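Local coordinates for large component of pyocin AP41 (Pseudomonas aeruginosa, PDB 4UHQ), which probably kills competing bacteria as a bacteriocin whose nuclease domain, the part crystallised here, is thought to cleave DNA at an HNH-type metal site, at residues Asp47-Asp59 / Arg71-Val83. Sequence-based numbering, arbitrary orientation. Where two conformers were deposited one is given.
Sequences DFREQFWMAVSKD and RYFVSQGLAPYAV
W53 and the A79-P80 corner form the tight half of this contact. P80 CD sits 3.3 Å from the centroid of the six-membered ring of W53, 7° off its normal, and on the same face A79 CA sits 3.7 Å from the centroid of the five-membered ring: two CH-pi contacts side by side. F52 CD1 lies over the opposite face, so the indole is sandwiched. With CG beside the backbone N (chi1 -71°), the ring leans across to the 71-83 segment, and V74 CG1 meets its CE3 obliquely at 3.6 Å. V74 pushes its other methyl, CG2, against CB of S57 (3.7 Å), whose OG turns back to bond M54 O within its own helix.

The axes of 47-57 and 71-75 cross at -130°, 8.0 Å apart at closest approach. Helix 68-75 ends in a Schellman motif with G77, at positive phi, as its C' residue; M54 CG packs 3.5 Å from G77 CA, directly at this turn. The M54 chain bends at chi2 and chi3, bringing CE to S75 O.

The outer side is looser and wetter. G77 O receives a CH...O contact from E50 CA (3.4 Å) and a hydrogen bond from a water that also accepts from R49 NE, while the E50 carboxylate turns to R46 in a salt bridge. Beyond the indole contact, the backbone of P80 hydrogen-bonds with that of F94, linking this helical corner of the nuclease domain to the chain just before strand 95-98. Since no direct hydrogen bond spans the segments, cohesion rests mainly on apolar and CH-pi packing centred on the W53 indole and extended by M54 and S57, with a single bridging water supplying the polar link.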
loop_
_atom_site.group_PDB
_atom_site.type_symbol
_atom_site.label_atom_id
_atom_site.label_comp_id
_atom_site.label_asym_id
_atom_site.label_seq_id
_atom_site.Cartn_x
_atom_site.Cartn_y
_atom_site.Cartn_z
ATOM N N ASP A 47 -3.868 9.185 -8.551
ATOM C CA ASP A 47 -5.165 8.627 -8.891
ATOM C C ASP A 47 -5.270 7.203 -8.401
ATOM O O ASP A 47 -6.268 6.796 -7.773
ATOM C CB ASP A 47 -5.348 8.715 -10.427
ATOM C CG ASP A 47 -6.738 8.339 -10.901
ATOM O OD1 ASP A 47 -7.725 8.464 -10.133
ATOM O OD2 ASP A 47 -6.842 7.960 -12.102
ATOM N N PHE A 48 -4.254 6.413 -8.676
ATOM C CA PHE A 48 -4.293 5.029 -8.198
ATOM C C PHE A 48 -4.374 4.956 -6.664
ATOM O O PHE A 48 -5.157 4.169 -6.118
ATOM C CB PHE A 48 -3.063 4.245 -8.705
ATOM C CG PHE A 48 -3.015 2.841 -8.186
ATOM C CD1 PHE A 48 -2.394 2.560 -6.993
ATOM C CD2 PHE A 48 -3.614 1.812 -8.883
ATOM C CE1 PHE A 48 -2.384 1.260 -6.490
ATOM C CE2 PHE A 48 -3.587 0.499 -8.403
ATOM C CZ PHE A 48 -2.987 0.217 -7.211
ATOM N N ARG A 49 -3.538 5.732 -5.977
ATOM C CA ARG A 49 -3.492 5.685 -4.517
ATOM C C ARG A 49 -4.871 6.011 -3.924
ATOM O O ARG A 49 -5.344 5.335 -2.991
ATOM C CB ARG A 49 -2.447 6.672 -3.994
ATOM C CG ARG A 49 -2.297 6.735 -2.470
ATOM C CD ARG A 49 -1.245 7.776 -2.107
ATOM N NE ARG A 49 -1.763 9.125 -2.340
ATOM C CZ ARG A 49 -1.153 10.073 -3.049
ATOM N NH1 ARG A 49 0.028 9.842 -3.616
ATOM N NH2 ARG A 49 -1.727 11.269 -3.188
ATOM N N GLU A 50 -5.513 7.043 -4.449
ATOM C CA GLU A 50 -6.837 7.435 -3.984
ATOM C C GLU A 50 -7.839 6.316 -4.229
ATOM O O GLU A 50 -8.608 5.975 -3.328
ATOM C CB GLU A 50 -7.272 8.737 -4.666
ATOM C CG GLU A 50 -6.484 9.891 -4.194
ATOM C CD GLU A 50 -6.728 11.142 -5.019
ATOM O OE1 GLU A 50 -7.428 11.055 -6.061
ATOM O OE2 GLU A 50 -6.207 12.209 -4.639
ATOM N N GLN A 51 -7.826 5.693 -5.406
ATOM C CA GLN A 51 -8.813 4.660 -5.681
ATOM C C GLN A 51 -8.488 3.412 -4.879
ATOM O O GLN A 51 -9.393 2.659 -4.490
ATOM C CB GLN A 51 -8.906 4.364 -7.192
ATOM C CG GLN A 51 -9.384 5.562 -8.005
ATOM C CD GLN A 51 -9.736 5.219 -9.448
ATOM O OE1 GLN A 51 -10.299 4.162 -9.730
ATOM N NE2 GLN A 51 -9.413 6.123 -10.363
ATOM N N PHE A 52 -7.196 3.196 -4.597
ATOM C CA PHE A 52 -6.805 2.074 -3.766
ATOM C C PHE A 52 -7.448 2.215 -2.379
ATOM O O PHE A 52 -8.047 1.274 -1.842
ATOM C CB PHE A 52 -5.261 2.009 -3.634
ATOM C CG PHE A 52 -4.806 0.944 -2.701
ATOM C CD1 PHE A 52 -4.658 1.214 -1.348
ATOM C CD2 PHE A 52 -4.486 -0.302 -3.172
ATOM C CE1 PHE A 52 -4.272 0.200 -0.463
ATOM C CE2 PHE A 52 -4.036 -1.311 -2.309
ATOM C CZ PHE A 52 -3.960 -1.066 -0.943
ATOM N N TRP A 53 -7.285 3.373 -1.755
ATOM C CA TRP A 53 -7.797 3.472 -0.389
ATOM C C TRP A 53 -9.317 3.511 -0.410
ATOM O O TRP A 53 -9.960 3.030 0.530
ATOM C CB TRP A 53 -7.225 4.667 0.339
ATOM C CG TRP A 53 -5.756 4.424 0.645
ATOM C CD1 TRP A 53 -4.703 5.078 0.096
ATOM C CD2 TRP A 53 -5.222 3.417 1.523
ATOM N NE1 TRP A 53 -3.524 4.560 0.606
ATOM C CE2 TRP A 53 -3.807 3.529 1.452
ATOM C CE3 TRP A 53 -5.790 2.404 2.319
ATOM C CZ2 TRP A 53 -2.948 2.720 2.190
ATOM C CZ3 TRP A 53 -4.916 1.608 3.072
ATOM C CH2 TRP A 53 -3.511 1.760 2.981
ATOM N N MET A 54 -9.933 4.060 -1.473
ATOM C CA MET A 54 -11.414 3.953 -1.568
ATOM C C MET A 54 -11.854 2.488 -1.683
ATOM O O MET A 54 -12.881 2.109 -1.097
ATOM C CB MET A 54 -11.915 4.749 -2.754
ATOM C CG MET A 54 -11.507 6.182 -2.648
ATOM S SD MET A 54 -12.913 7.160 -3.102
ATOM C CE MET A 54 -14.179 6.289 -2.099
ATOM N N ALA A 55 -11.096 1.660 -2.405
ATOM C CA ALA A 55 -11.425 0.233 -2.472
ATOM C C ALA A 55 -11.338 -0.411 -1.095
ATOM O O ALA A 55 -12.208 -1.212 -0.725
ATOM C CB ALA A 55 -10.487 -0.496 -3.450
ATOM N N VAL A 56 -10.309 -0.059 -0.334
ATOM C CA VAL A 56 -10.214 -0.533 1.055
ATOM C C VAL A 56 -11.467 -0.152 1.820
ATOM O O VAL A 56 -12.031 -0.936 2.590
ATOM C CB VAL A 56 -8.955 0.030 1.720
ATOM C CG1 VAL A 56 -8.920 -0.202 3.243
ATOM C CG2 VAL A 56 -7.705 -0.605 1.054
ATOM N N SER A 57 -11.896 1.087 1.658
ATOM C CA SER A 57 -13.059 1.586 2.416
ATOM C C SER A 57 -14.346 0.823 2.129
ATOM O O SER A 57 -15.265 0.825 2.975
ATOM C CB SER A 57 -13.236 3.095 2.125
ATOM O OG SER A 57 -14.005 3.325 0.924
ATOM N N LYS A 58 -14.427 0.190 0.956
ATOM C CA LYS A 58 -15.627 -0.522 0.566
ATOM C C LYS A 58 -15.565 -1.994 0.930
ATOM O O LYS A 58 -16.530 -2.719 0.665
ATOM C CB LYS A 58 -15.855 -0.356 -0.938
ATOM C CG LYS A 58 -16.219 1.061 -1.335
ATOM C CD LYS A 58 -16.097 1.273 -2.841
ATOM C CE LYS A 58 -16.445 2.707 -3.224
ATOM N NZ LYS A 58 -16.304 2.917 -4.700
ATOM N N ASP A 59 -14.467 -2.426 1.551
ATOM C CA ASP A 59 -14.337 -3.841 1.896
ATOM C C ASP A 59 -14.404 -4.101 3.397
ATOM O O ASP A 59 -13.526 -3.679 4.126
ATOM C CB ASP A 59 -13.003 -4.397 1.398
ATOM C CG ASP A 59 -12.890 -5.878 1.653
ATOM O OD1 ASP A 59 -13.695 -6.608 1.084
ATOM O OD2 ASP A 59 -12.035 -6.314 2.447
ATOM N N ARG A 71 -11.010 4.754 9.217
ATOM C CA ARG A 71 -12.091 4.387 8.283
ATOM C C ARG A 71 -12.645 5.615 7.546
ATOM O O ARG A 71 -12.945 5.554 6.315
ATOM C CB ARG A 71 -13.217 3.710 9.060
ATOM C CG ARG A 71 -12.712 2.405 9.731
ATOM C CD ARG A 71 -13.843 1.777 10.529
ATOM N NE ARG A 71 -13.251 0.741 11.357
ATOM C CZ ARG A 71 -13.842 -0.390 11.682
ATOM N NH1 ARG A 71 -15.100 -0.652 11.320
ATOM N NH2 ARG A 71 -13.146 -1.267 12.403
ATOM N N TYR A 72 -12.766 6.719 8.293
ATOM C CA TYR A 72 -13.161 7.962 7.633
ATOM C C TYR A 72 -12.137 8.340 6.550
ATOM O O TYR A 72 -12.514 8.616 5.399
ATOM C CB TYR A 72 -13.304 9.107 8.635
ATOM C CG TYR A 72 -13.556 10.382 7.899
ATOM C CD1 TYR A 72 -14.804 10.631 7.410
ATOM C CD2 TYR A 72 -12.511 11.288 7.654
ATOM C CE1 TYR A 72 -15.066 11.794 6.687
ATOM C CE2 TYR A 72 -12.799 12.471 6.944
ATOM C CZ TYR A 72 -14.036 12.668 6.470
ATOM O OH TYR A 72 -14.384 13.824 5.769
ATOM N N PHE A 73 -10.861 8.366 6.920
ATOM C CA PHE A 73 -9.892 8.805 5.902
ATOM C C PHE A 73 -9.892 7.927 4.655
ATOM O O PHE A 73 -9.869 8.500 3.551
ATOM C CB PHE A 73 -8.492 8.918 6.542
ATOM C CG PHE A 73 -8.391 10.085 7.481
ATOM C CD1 PHE A 73 -8.510 11.405 7.013
ATOM C CD2 PHE A 73 -8.191 9.890 8.828
ATOM C CE1 PHE A 73 -8.445 12.501 7.892
ATOM C CE2 PHE A 73 -8.170 10.987 9.680
ATOM C CZ PHE A 73 -8.290 12.252 9.231
ATOM N N VAL A 74 -9.944 6.598 4.777
ATOM C CA VAL A 74 -9.895 5.794 3.549
ATOM C C VAL A 74 -11.159 5.987 2.734
ATOM O O VAL A 74 -11.087 5.884 1.500
ATOM C CB VAL A 74 -9.614 4.272 3.792
ATOM C CG1 VAL A 74 -8.173 4.128 4.411
ATOM C CG2 VAL A 74 -10.649 3.633 4.714
ATOM N N SER A 75 -12.281 6.313 3.385
ATOM C CA SER A 75 -13.500 6.585 2.594
ATOM C C SER A 75 -13.356 7.820 1.718
ATOM O O SER A 75 -14.143 8.028 0.780
ATOM C CB SER A 75 -14.688 6.734 3.544
ATOM O OG SER A 75 -14.762 8.003 4.212
ATOM N N GLN A 76 -12.380 8.664 2.049
ATOM C CA GLN A 76 -12.095 9.858 1.254
ATOM C C GLN A 76 -10.958 9.656 0.272
ATOM O O GLN A 76 -10.537 10.614 -0.387
ATOM C CB GLN A 76 -11.768 11.021 2.187
ATOM C CG GLN A 76 -12.851 11.299 3.241
ATOM C CD GLN A 76 -14.178 11.568 2.621
ATOM O OE1 GLN A 76 -14.344 12.568 1.926
ATOM N NE2 GLN A 76 -15.141 10.688 2.840
ATOM N N GLY A 77 -10.483 8.421 0.159
ATOM C CA GLY A 77 -9.362 8.130 -0.735
ATOM C C GLY A 77 -8.022 8.552 -0.155
ATOM O O GLY A 77 -7.030 8.691 -0.883
ATOM N N LEU A 78 -7.992 8.776 1.154
ATOM C CA LEU A 78 -6.748 9.139 1.829
ATOM C C LEU A 78 -6.159 7.996 2.622
ATOM O O LEU A 78 -6.871 7.143 3.124
ATOM C CB LEU A 78 -6.995 10.312 2.782
ATOM C CG LEU A 78 -7.567 11.523 2.076
ATOM C CD1 LEU A 78 -7.983 12.561 3.133
ATOM C CD2 LEU A 78 -6.544 12.116 1.155
ATOM N N ALA A 79 -4.834 7.930 2.698
ATOM C CA ALA A 79 -4.217 6.861 3.438
ATOM C C ALA A 79 -4.473 6.945 4.931
ATOM O O ALA A 79 -4.533 8.031 5.501
ATOM C CB ALA A 79 -2.701 6.850 3.177
ATOM N N PRO A 80 -4.563 5.780 5.590
ATOM C CA PRO A 80 -4.781 5.806 7.037
ATOM C C PRO A 80 -3.459 6.132 7.741
ATOM O O PRO A 80 -2.370 5.898 7.177
ATOM C CB PRO A 80 -5.222 4.379 7.374
ATOM C CG PRO A 80 -4.666 3.508 6.250
ATOM C CD PRO A 80 -4.537 4.418 5.039
ATOM N N TYR A 81 -3.543 6.711 8.910
ATOM C CA TYR A 81 -2.362 7.026 9.721
ATOM C C TYR A 81 -1.841 5.811 10.424
ATOM O O TYR A 81 -2.586 4.998 10.977
ATOM C CB TYR A 81 -2.731 8.074 10.793
ATOM C CG TYR A 81 -3.055 9.423 10.242
ATOM C CD1 TYR A 81 -4.364 9.735 9.882
ATOM C CD2 TYR A 81 -2.077 10.392 10.072
ATOM C CE1 TYR A 81 -4.696 10.979 9.398
ATOM C CE2 TYR A 81 -2.391 11.650 9.582
ATOM C CZ TYR A 81 -3.700 11.924 9.221
ATOM O OH TYR A 81 -4.015 13.168 8.729
ATOM N N ALA A 82 -0.517 5.691 10.442
ATOM C CA ALA A 82 0.163 4.683 11.259
ATOM C C ALA A 82 0.384 5.201 12.682
ATOM O O ALA A 82 0.292 6.408 12.902
ATOM C CB ALA A 82 1.528 4.314 10.595
ATOM N N VAL A 83 0.713 4.316 13.642
ATOM C CA VAL A 83 0.995 4.802 14.988
ATOM C C VAL A 83 2.236 5.683 14.988
ATOM O O VAL A 83 3.100 5.581 14.107
ATOM C CB VAL A 83 1.187 3.647 16.012
ATOM C CG1 VAL A 83 -0.168 2.899 16.199
ATOM C CG2 VAL A 83 2.301 2.731 15.591
HETATM O O HOH W 1 -4.469 9.655 -1.175
#